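Local coordinates for protein fructuronate-tagaturonate epimerase UxaE from Cohnella laeviribosi in complex with 1 glycerol (Cohnella laeviribosi, PDB 6IL9) that interconverts fructuronate and tagaturonate as an epimerase built on a TIM barrel, which holds a zinc ion, at residues A92-G97 against Q109-R114; H228-D233 against S283-A288; R388-Y393 against D459-T464. All blocks are in the same frame, centred on the assembly; numbering follows the deposited sequence.

Contact 1: residues A92-G97 against Q109-R114; sequences ATIGLG and QTVRGR
Val111 sends one methyl, CG1, into the angle between two side chains of strand 93-96, Ile94 and Leu96. The CG1 atom of Val111 lies 4.1 Å from CD1 of Leu96 and 4.2 Å from CG2 of Ile94, while the Ile94 CG2 and Leu96 CD1 atoms are themselves 3.9 Å apart. The three methyls thus form a nearly equilateral triangle. Leu96 reaches it with its CD1 branch alone, and it slides past Val111 in the opposite direction instead of meeting it head on. Ile94 offers the short branch of its fork, because CG1 stands anti to the backbone N (chi1 179°) and carries the longer CD1 arm elsewhere.

The arrangement is a worked example of how a TIM barrel is dressed. Strand 93-96, helix 104-111 and strand 117-124 form the first beta-alpha-beta unit, and residues two apart on the first strand face the helix that returns over it. Pro118 of the second strand touches both Leu96 and Val111, whereas Leu484 of helix 469-487 packs on Ile94 from another helix.

Val111 is also where the helix stops. Its carbonyl O accepts the N-H of Arg114 at 3.0 Å, closing a type II turn in which Gly113 takes up positive phi (80°). The chain can therefore bend back toward the second strand directly after the residue whose methyl packs on the first.

With no hydrogen bond or charge joining the segments, and all three touching residues buried, strand and helix are held here by shape and exclusion of water, not by directional bonds.

Contact 2: residues H228-D233 against S283-A288; sequences HAIHFD and SHFLVA
Ile230 and Phe285 make the aliphatic-to-aromatic part of the packing: the CD1 methyl of Ile230 runs to the root of Phe285, 3.9 Å from CB and 4.1 Å from CG of that residue, and approaches the ring obliquely. Leu286 adds a looser touch of the same kind: its CB stands 4.3 Å from CE2 of Phe232.

The second kind is ring against ring. CD2 of Phe285 comes to the edge of the Phe232 ring, near its plane, 3.8 Å from CE1 of Phe232. The Phe285 ring gets there because its CG is anti to the backbone N (chi1 -179°). Ile230 and Phe232, two apart on strand 228-232, thus share one aromatic partner. That strand pairs antiparallel with 221-225 in a two-stranded hairpin, an excursion between barrel strands 178-182 and 267-271, and helix 281-293 lies across it at 79°. Were Phe285 cut back to an alanine, a gap would probably open between hairpin and helix, leaving the Ile230 methyl and the edge of Phe232 without their common neighbour. Phe223 and Val225 of the hairpin also touch Phe285, and Tyr218, at the end of helix 208-218, meets Phe232 edge-to-face.

Contact 3: residues R388-Y393 against D459-T464; sequences RRMHQY and DEFFRT
Met390 on helix 384-402 reaches across to Phe461 on helix 458-467 in a Met-aromatic contact, one link in the helical layer that follows the last barrel strand, 363-367. Its CB and CG serve as a spacer: with CG beside the backbone N (chi1 -65°) and the next torsion extended, they carry the chain outward before any atom meets the other helix. SD is the first to arrive, 3.9 Å from CD1 of Phe461. There the chain bends, chi3 being 67°, and the bend brings the CE methyl back to the same ring atom, also 3.9 Å from CD1 of Phe461. Sulfur and methyl thus come to CD1 together, from the same side. The sulfur lies 5.2 Å from the ring centroid and 67° off its normal, an oblique approach. Trp372 of helix 369-382 touches both Met390 and Phe461, and Leu445 also packs on the methionine, so this greasy half of the contact is buried.

One residue earlier on each helix the chemistry changes. Arg389 and Glu460 cross at about a right angle, yet their flat groups end only 23° from coplanar, with the carboxylate oxygen at the guanidinium edge. The direct salt bridge is long, NH1 of Arg389 standing 3.7 Å from OE1 of Glu460. The other terminal nitrogen of Arg389, NH2, hydrogen-bonds to the carbonyl O of Leu456, which helps to fix the turn of the guanidinium and commits part of it to the backbone.

A water molecule lies between the two charged groups: it donates a hydrogen to OE1 of Glu460 at 2.9 Å and also sits beside NH1 of Arg389, though so close that the length of that bond is doubtful.

How the contacts relate
The three contacts follow one another along the chain, and none touches another. Contact 1 belongs to the barrel itself, joining its first strand to the helix of the first beta-alpha-beta unit. Contact 2, its centre about 33 Å from that of contact 1, lies where a hairpin inserted between the fourth and fifth barrel strands meets helix 281-293, which follows the fifth. Contact 3, centred about 28 Å from contact 1, is in the helices after the eighth strand. Contacts 2 and 3, with centres about 49 Å apart, lie on opposite sides of the chain's centre. Barrel wall, hairpin seat and trailing helices thus belong to a barrel whose His161, Asp273 and His343 bind zinc.

Contact 1: residues A92-G97 against Q109-R114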
loop_
_atom_site.group_PDB
_atom_site.type_symbol
_atom_site.label_atom_id
_atom_site.label_comp_id
_atom_site.label_asym_id
_atom_site.label_seq_id
_atom_site.Cartn_x
_atom_site.Cartn_y
_atom_site.Cartn_z
ATOM N N ALA A 92 11.214 -9.726 4.784
ATOM C CA ALA A 92 10.713 -8.363 4.917
ATOM C C ALA A 92 10.008 -7.928 3.636
ATOM O O ALA A 92 10.461 -8.234 2.533
ATOM C CB ALA A 92 11.862 -7.405 5.224
ATOM N N THR A 93 8.885 -7.222 3.788
ATOM C CA THR A 93 8.157 -6.672 2.650
ATOM C C THR A 93 7.771 -5.230 2.952
ATOM O O THR A 93 7.536 -4.855 4.106
ATOM C CB THR A 93 6.880 -7.503 2.302
ATOM O OG1 THR A 93 6.098 -7.723 3.488
ATOM C CG2 THR A 93 7.242 -8.879 1.679
ATOM N N ILE A 94 7.724 -4.405 1.911
ATOM C CA ILE A 94 7.236 -3.040 2.068
ATOM C C ILE A 94 6.162 -2.801 1.021
ATOM O O ILE A 94 6.348 -3.138 -0.155
ATOM C CB ILE A 94 8.361 -1.991 1.971
ATOM C CG1 ILE A 94 7.750 -0.598 2.127
ATOM C CG2 ILE A 94 9.162 -2.133 0.665
ATOM C CD1 ILE A 94 8.734 0.488 2.537
ATOM N N GLY A 95 5.030 -2.247 1.455
ATOM C CA GLY A 95 3.964 -1.898 0.535
ATOM C C GLY A 95 4.227 -0.513 -0.011
ATOM O O GLY A 95 4.400 0.439 0.756
ATOM N N LEU A 96 4.307 -0.393 -1.325
ATOM C CA LEU A 96 4.692 0.855 -1.976
ATOM C C LEU A 96 3.519 1.320 -2.840
ATOM O O LEU A 96 3.567 1.262 -4.079
ATOM C CB LEU A 96 5.991 0.648 -2.775
ATOM C CG LEU A 96 7.209 0.398 -1.862
ATOM C CD1 LEU A 96 8.415 -0.157 -2.632
ATOM C CD2 LEU A 96 7.590 1.668 -1.064
ATOM N N GLY A 97 2.468 1.787 -2.171
ATOM C CA GLY A 97 1.271 2.222 -2.872
ATOM C C GLY A 97 1.521 3.455 -3.724
ATOM O O GLY A 97 2.253 4.372 -3.341
ATOM N N GLN A 109 14.072 1.538 -7.753
ATOM C CA GLN A 109 15.420 2.040 -7.490
ATOM C C GLN A 109 15.749 2.037 -6.005
ATOM O O GLN A 109 16.915 1.847 -5.625
ATOM C CB GLN A 109 15.580 3.458 -8.049
ATOM C CG GLN A 109 15.533 3.527 -9.571
ATOM C CD GLN A 109 15.074 4.884 -10.043
ATOM O OE1 GLN A 109 15.018 5.831 -9.260
ATOM N NE2 GLN A 109 14.718 4.984 -11.317
ATOM N N THR A 110 14.738 2.235 -5.156
ATOM C CA THR A 110 14.959 2.291 -3.716
ATOM C C THR A 110 15.207 0.909 -3.121
ATOM O O THR A 110 16.079 0.752 -2.262
ATOM C CB THR A 110 13.763 2.953 -3.030
ATOM O OG1 THR A 110 13.548 4.251 -3.609
ATOM C CG2 THR A 110 14.031 3.100 -1.522
ATOM N N VAL A 111 14.458 -0.109 -3.549
ATOM C CA VAL A 111 14.642 -1.431 -2.956
ATOM C C VAL A 111 15.754 -2.228 -3.625
ATOM O O VAL A 111 16.186 -3.244 -3.063
ATOM C CB VAL A 111 13.345 -2.268 -2.975
ATOM C CG1 VAL A 111 12.257 -1.583 -2.138
ATOM C CG2 VAL A 111 12.867 -2.540 -4.408
ATOM N N ARG A 112 16.209 -1.819 -4.808
ATOM C CA ARG A 112 17.336 -2.484 -5.459
ATOM C C ARG A 112 18.531 -2.534 -4.513
ATOM O O ARG A 112 18.915 -1.521 -3.924
ATOM C CB ARG A 112 17.694 -1.740 -6.755
ATOM C CG ARG A 112 18.937 -2.248 -7.480
ATOM C CD ARG A 112 19.381 -1.234 -8.547
ATOM N NE ARG A 112 18.378 -1.064 -9.593
ATOM C CZ ARG A 112 18.062 0.093 -10.170
ATOM N NH1 ARG A 112 18.661 1.227 -9.814
ATOM N NH2 ARG A 112 17.134 0.116 -11.111
ATOM N N GLY A 113 19.075 -3.734 -4.316
ATOM C CA GLY A 113 20.232 -3.876 -3.455
ATOM C C GLY A 113 19.940 -3.894 -1.970
ATOM O O GLY A 113 20.879 -3.817 -1.169
ATOM N N ARG A 114 18.675 -3.991 -1.576
ATOM C CA ARG A 114 18.278 -4.075 -0.179
ATOM C C ARG A 114 17.518 -5.373 0.058
ATOM O O ARG A 114 16.854 -5.897 -0.842
ATOM C CB ARG A 114 17.399 -2.865 0.215
ATOM C CG ARG A 114 17.907 -1.601 -0.416
ATOM C CD ARG A 114 17.663 -0.396 0.413
ATOM N NE ARG A 114 18.025 -0.533 1.820
ATOM C CZ ARG A 114 18.155 0.511 2.629
ATOM N NH1 ARG A 114 17.981 1.733 2.138
ATOM N NH2 ARG A 114 18.445 0.338 3.922
#

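Contact 2: residues H228-D233 against S283-A288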
loop_
_atom_site.group_PDB
_atom_site.type_symbol
_atom_site.label_atom_id
_atom_site.label_comp_id
_atom_site.label_asym_id
_atom_site.label_seq_id
_atom_site.Cartn_x
_atom_site.Cartn_y
_atom_site.Cartn_z
ATOM N N HIS A 228 6.633 -13.651 27.722
ATOM C CA HIS A 228 5.390 -12.976 28.054
ATOM C C HIS A 228 4.342 -13.993 28.473
ATOM O O HIS A 228 4.125 -14.990 27.781
ATOM C CB HIS A 228 4.897 -12.158 26.860
ATOM C CG HIS A 228 5.934 -11.225 26.325
ATOM N ND1 HIS A 228 6.302 -10.075 26.986
ATOM C CD2 HIS A 228 6.716 -11.293 25.223
ATOM C CE1 HIS A 228 7.246 -9.459 26.300
ATOM N NE2 HIS A 228 7.522 -10.181 25.229
ATOM N N ALA A 229 3.709 -13.744 29.605
ATOM C CA ALA A 229 2.598 -14.557 30.072
ATOM C C ALA A 229 1.308 -13.840 29.710
ATOM O O ALA A 229 1.152 -12.650 30.002
ATOM C CB ALA A 229 2.683 -14.795 31.580
ATOM N N ILE A 230 0.406 -14.552 29.039
ATOM C CA ILE A 230 -0.896 -14.020 28.646
ATOM C C ILE A 230 -1.953 -14.832 29.378
ATOM O O ILE A 230 -2.056 -16.048 29.178
ATOM C CB ILE A 230 -1.107 -14.079 27.124
ATOM C CG1 ILE A 230 -0.036 -13.249 26.406
ATOM C CG2 ILE A 230 -2.501 -13.589 26.762
ATOM C CD1 ILE A 230 -0.208 -13.207 24.892
ATOM N N HIS A 231 -2.716 -14.168 30.235
ATOM C CA HIS A 231 -3.693 -14.827 31.087
ATOM C C HIS A 231 -5.084 -14.317 30.747
ATOM O O HIS A 231 -5.272 -13.124 30.493
ATOM C CB HIS A 231 -3.381 -14.578 32.569
ATOM C CG HIS A 231 -4.256 -15.343 33.511
ATOM N ND1 HIS A 231 -4.110 -16.696 33.729
ATOM C CD2 HIS A 231 -5.286 -14.944 34.295
ATOM C CE1 HIS A 231 -5.013 -17.098 34.605
ATOM N NE2 HIS A 231 -5.741 -16.055 34.962
ATOM N N PHE A 232 -6.055 -15.226 30.729
ATOM C CA PHE A 232 -7.452 -14.882 30.477
ATOM C C PHE A 232 -8.265 -15.199 31.721
ATOM O O PHE A 232 -8.357 -16.362 32.125
ATOM C CB PHE A 232 -8.004 -15.644 29.274
ATOM C CG PHE A 232 -7.330 -15.295 27.986
ATOM C CD1 PHE A 232 -6.189 -15.971 27.589
ATOM C CD2 PHE A 232 -7.835 -14.289 27.176
ATOM C CE1 PHE A 232 -5.562 -15.652 26.407
ATOM C CE2 PHE A 232 -7.209 -13.960 25.979
ATOM C CZ PHE A 232 -6.073 -14.648 25.597
ATOM N N ASP A 233 -8.836 -14.168 32.331
ATOM C CA ASP A 233 -9.892 -14.374 33.304
ATOM C C ASP A 233 -11.235 -14.223 32.592
ATOM O O ASP A 233 -11.297 -13.909 31.401
ATOM C CB ASP A 233 -9.739 -13.416 34.487
ATOM C CG ASP A 233 -9.856 -11.966 34.089
ATOM O OD1 ASP A 233 -10.020 -11.673 32.890
ATOM O OD2 ASP A 233 -9.778 -11.100 34.985
ATOM N N SER A 283 -5.991 -9.866 23.181
ATOM C CA SER A 283 -7.019 -10.101 22.170
ATOM C C SER A 283 -6.396 -10.620 20.884
ATOM O O SER A 283 -6.939 -11.521 20.234
ATOM C CB SER A 283 -7.792 -8.814 21.903
ATOM O OG SER A 283 -8.235 -8.235 23.114
ATOM N N HIS A 284 -5.253 -10.047 20.508
ATOM C CA HIS A 284 -4.493 -10.521 19.352
ATOM C C HIS A 284 -4.183 -12.011 19.476
ATOM O O HIS A 284 -4.382 -12.784 18.527
ATOM C CB HIS A 284 -3.223 -9.667 19.255
ATOM C CG HIS A 284 -2.247 -10.093 18.200
ATOM N ND1 HIS A 284 -0.979 -9.558 18.128
ATOM C CD2 HIS A 284 -2.341 -10.977 17.179
ATOM C CE1 HIS A 284 -0.334 -10.092 17.106
ATOM N NE2 HIS A 284 -1.134 -10.962 16.517
ATOM N N PHE A 285 -3.711 -12.437 20.649
ATOM C CA PHE A 285 -3.448 -13.855 20.875
ATOM C C PHE A 285 -4.692 -14.699 20.621
ATOM O O PHE A 285 -4.623 -15.750 19.975
ATOM C CB PHE A 285 -2.941 -14.083 22.300
ATOM C CG PHE A 285 -2.631 -15.523 22.598
ATOM C CD1 PHE A 285 -1.400 -16.071 22.247
ATOM C CD2 PHE A 285 -3.568 -16.343 23.210
ATOM C CE1 PHE A 285 -1.112 -17.396 22.510
ATOM C CE2 PHE A 285 -3.290 -17.662 23.466
ATOM C CZ PHE A 285 -2.054 -18.199 23.114
ATOM N N LEU A 286 -5.839 -14.275 21.158
ATOM C CA LEU A 286 -7.052 -15.074 20.998
ATOM C C LEU A 286 -7.459 -15.175 19.529
ATOM O O LEU A 286 -7.797 -16.263 19.044
ATOM C CB LEU A 286 -8.186 -14.474 21.830
ATOM C CG LEU A 286 -9.534 -15.203 21.755
ATOM C CD1 LEU A 286 -10.156 -15.288 23.148
ATOM C CD2 LEU A 286 -10.475 -14.477 20.818
ATOM N N VAL A 287 -7.425 -14.055 18.808
ATOM C CA VAL A 287 -7.786 -14.066 17.393
ATOM C C VAL A 287 -6.878 -15.022 16.632
ATOM O O VAL A 287 -7.346 -15.900 15.899
ATOM C CB VAL A 287 -7.725 -12.642 16.812
ATOM C CG1 VAL A 287 -7.855 -12.678 15.275
ATOM C CG2 VAL A 287 -8.799 -11.755 17.444
ATOM N N ALA A 288 -5.563 -14.887 16.831
ATOM C CA ALA A 288 -4.614 -15.730 16.106
ATOM C C ALA A 288 -4.792 -17.194 16.475
ATOM O O ALA A 288 -4.808 -18.066 15.601
ATOM C CB ALA A 288 -3.178 -15.278 16.399
#

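Contact 3: residues R388-Y393 against D459-T464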
loop_
_atom_site.group_PDB
_atom_site.type_symbol
_atom_site.label_atom_id
_atom_site.label_comp_id
_atom_site.label_asym_id
_atom_site.label_seq_id
_atom_site.Cartn_x
_atom_site.Cartn_y
_atom_site.Cartn_z
ATOM N N ARG A 388 0.171 26.559 -5.366
ATOM C CA ARG A 388 -0.723 27.494 -4.673
ATOM C C ARG A 388 -2.182 27.212 -5.000
ATOM O O ARG A 388 -3.041 27.209 -4.108
ATOM C CB ARG A 388 -0.384 28.940 -5.038
ATOM C CG ARG A 388 0.968 29.411 -4.577
ATOM C CD ARG A 388 1.185 30.909 -4.897
ATOM N NE ARG A 388 2.523 31.313 -4.489
ATOM C CZ ARG A 388 2.840 31.748 -3.273
ATOM N NH1 ARG A 388 1.908 31.869 -2.330
ATOM N NH2 ARG A 388 4.093 32.052 -3.000
ATOM N N ARG A 389 -2.486 26.973 -6.276
ATOM C CA ARG A 389 -3.863 26.677 -6.649
ATOM C C ARG A 389 -4.351 25.382 -6.009
ATOM O O ARG A 389 -5.498 25.305 -5.546
ATOM C CB ARG A 389 -3.981 26.617 -8.171
ATOM C CG ARG A 389 -3.791 27.983 -8.832
ATOM C CD ARG A 389 -3.839 27.869 -10.338
ATOM N NE ARG A 389 -5.021 27.131 -10.757
ATOM C CZ ARG A 389 -5.000 26.062 -11.546
ATOM N NH1 ARG A 389 -3.846 25.604 -12.019
ATOM N NH2 ARG A 389 -6.135 25.459 -11.865
ATOM N N MET A 390 -3.499 24.349 -5.983
ATOM C CA MET A 390 -3.885 23.071 -5.378
ATOM C C MET A 390 -4.050 23.198 -3.865
ATOM O O MET A 390 -4.995 22.648 -3.287
ATOM C CB MET A 390 -2.847 21.991 -5.719
ATOM C CG MET A 390 -2.760 21.644 -7.216
ATOM S SD MET A 390 -1.555 20.337 -7.676
ATOM C CE MET A 390 -2.300 18.893 -6.912
ATOM N N HIS A 391 -3.132 23.912 -3.209
ATOM C CA HIS A 391 -3.191 24.074 -1.758
ATOM C C HIS A 391 -4.452 24.833 -1.356
ATOM O O HIS A 391 -5.174 24.425 -0.437
ATOM C CB HIS A 391 -1.908 24.785 -1.301
ATOM C CG HIS A 391 -1.829 25.106 0.166
ATOM N ND1 HIS A 391 -0.784 24.669 0.958
ATOM C CD2 HIS A 391 -2.609 25.877 0.965
ATOM C CE1 HIS A 391 -0.936 25.138 2.184
ATOM N NE2 HIS A 391 -2.038 25.868 2.218
ATOM N N GLN A 392 -4.765 25.911 -2.080
ATOM C CA GLN A 392 -5.958 26.693 -1.762
ATOM C C GLN A 392 -7.228 25.877 -1.972
ATOM O O GLN A 392 -8.166 25.954 -1.167
ATOM C CB GLN A 392 -5.985 27.969 -2.607
ATOM C CG GLN A 392 -7.000 29.001 -2.125
ATOM C CD GLN A 392 -6.793 29.403 -0.671
ATOM O OE1 GLN A 392 -5.691 29.788 -0.263
ATOM N NE2 GLN A 392 -7.862 29.321 0.121
ATOM N N TYR A 393 -7.270 25.076 -3.042
ATOM C CA TYR A 393 -8.415 24.213 -3.294
ATOM C C TYR A 393 -8.576 23.185 -2.185
ATOM O O TYR A 393 -9.693 22.932 -1.715
ATOM C CB TYR A 393 -8.247 23.523 -4.648
ATOM C CG TYR A 393 -9.472 22.830 -5.206
ATOM C CD1 TYR A 393 -9.724 21.492 -4.932
ATOM C CD2 TYR A 393 -10.340 23.496 -6.061
ATOM C CE1 TYR A 393 -10.824 20.846 -5.450
ATOM C CE2 TYR A 393 -11.441 22.854 -6.589
ATOM C CZ TYR A 393 -11.682 21.539 -6.287
ATOM O OH TYR A 393 -12.779 20.899 -6.821
ATOM N N ASP A 459 -4.082 17.454 -15.319
ATOM C CA ASP A 459 -3.235 17.414 -16.508
ATOM C C ASP A 459 -1.929 18.162 -16.287
ATOM O O ASP A 459 -0.849 17.660 -16.623
ATOM C CB ASP A 459 -3.982 17.990 -17.712
ATOM C CG ASP A 459 -5.143 17.125 -18.138
ATOM O OD1 ASP A 459 -5.062 15.892 -17.954
ATOM O OD2 ASP A 459 -6.143 17.681 -18.649
ATOM N N GLU A 460 -2.002 19.373 -15.724
ATOM C CA GLU A 460 -0.779 20.118 -15.470
ATOM C C GLU A 460 0.074 19.436 -14.408
ATOM O O GLU A 460 1.304 19.472 -14.492
ATOM C CB GLU A 460 -1.093 21.556 -15.056
ATOM C CG GLU A 460 0.153 22.405 -14.963
ATOM C CD GLU A 460 -0.118 23.856 -14.570
ATOM O OE1 GLU A 460 -1.288 24.213 -14.310
ATOM O OE2 GLU A 460 0.862 24.626 -14.516
ATOM N N PHE A 461 -0.558 18.810 -13.409
ATOM C CA PHE A 461 0.197 18.070 -12.399
ATOM C C PHE A 461 1.056 16.983 -13.039
ATOM O O PHE A 461 2.259 16.872 -12.761
ATOM C CB PHE A 461 -0.776 17.468 -11.377
ATOM C CG PHE A 461 -0.109 16.641 -10.300
ATOM C CD1 PHE A 461 0.378 17.239 -9.145
ATOM C CD2 PHE A 461 -0.006 15.270 -10.427
ATOM C CE1 PHE A 461 0.981 16.475 -8.151
ATOM C CE2 PHE A 461 0.583 14.509 -9.434
ATOM C CZ PHE A 461 1.077 15.120 -8.298
ATOM N N PHE A 462 0.452 16.155 -13.892
ATOM C CA PHE A 462 1.226 15.078 -14.496
ATOM C C PHE A 462 2.245 15.622 -15.486
ATOM O O PHE A 462 3.322 15.041 -15.648
ATOM C CB PHE A 462 0.288 14.057 -15.146
ATOM C CG PHE A 462 -0.262 13.064 -14.164
ATOM C CD1 PHE A 462 0.532 12.031 -13.696
ATOM C CD2 PHE A 462 -1.543 13.203 -13.661
ATOM C CE1 PHE A 462 0.043 11.120 -12.760
ATOM C CE2 PHE A 462 -2.040 12.301 -12.729
ATOM C CZ PHE A 462 -1.243 11.260 -12.277
ATOM N N ARG A 463 1.945 16.756 -16.121
ATOM C CA ARG A 463 2.918 17.370 -17.013
ATOM C C ARG A 463 4.169 17.796 -16.249
ATOM O O ARG A 463 5.293 17.532 -16.694
ATOM C CB ARG A 463 2.270 18.557 -17.731
ATOM C CG ARG A 463 2.870 18.917 -19.071
ATOM C CD ARG A 463 1.790 19.487 -20.001
ATOM N NE ARG A 463 1.021 20.562 -19.371
ATOM C CZ ARG A 463 -0.310 20.604 -19.295
ATOM N NH1 ARG A 463 -1.046 19.632 -19.820
ATOM N NH2 ARG A 463 -0.910 21.629 -18.704
ATOM N N THR A 464 4.007 18.436 -15.081
ATOM C CA THR A 464 5.213 18.814 -14.348
ATOM C C THR A 464 5.927 17.594 -13.787
ATOM O O THR A 464 7.158 17.579 -13.741
ATOM C CB THR A 464 4.933 19.815 -13.220
ATOM O OG1 THR A 464 4.607 19.126 -12.012
ATOM C CG2 THR A 464 3.836 20.779 -13.585
HETATM O O HOH W 1 -1.572 26.463 -12.434
#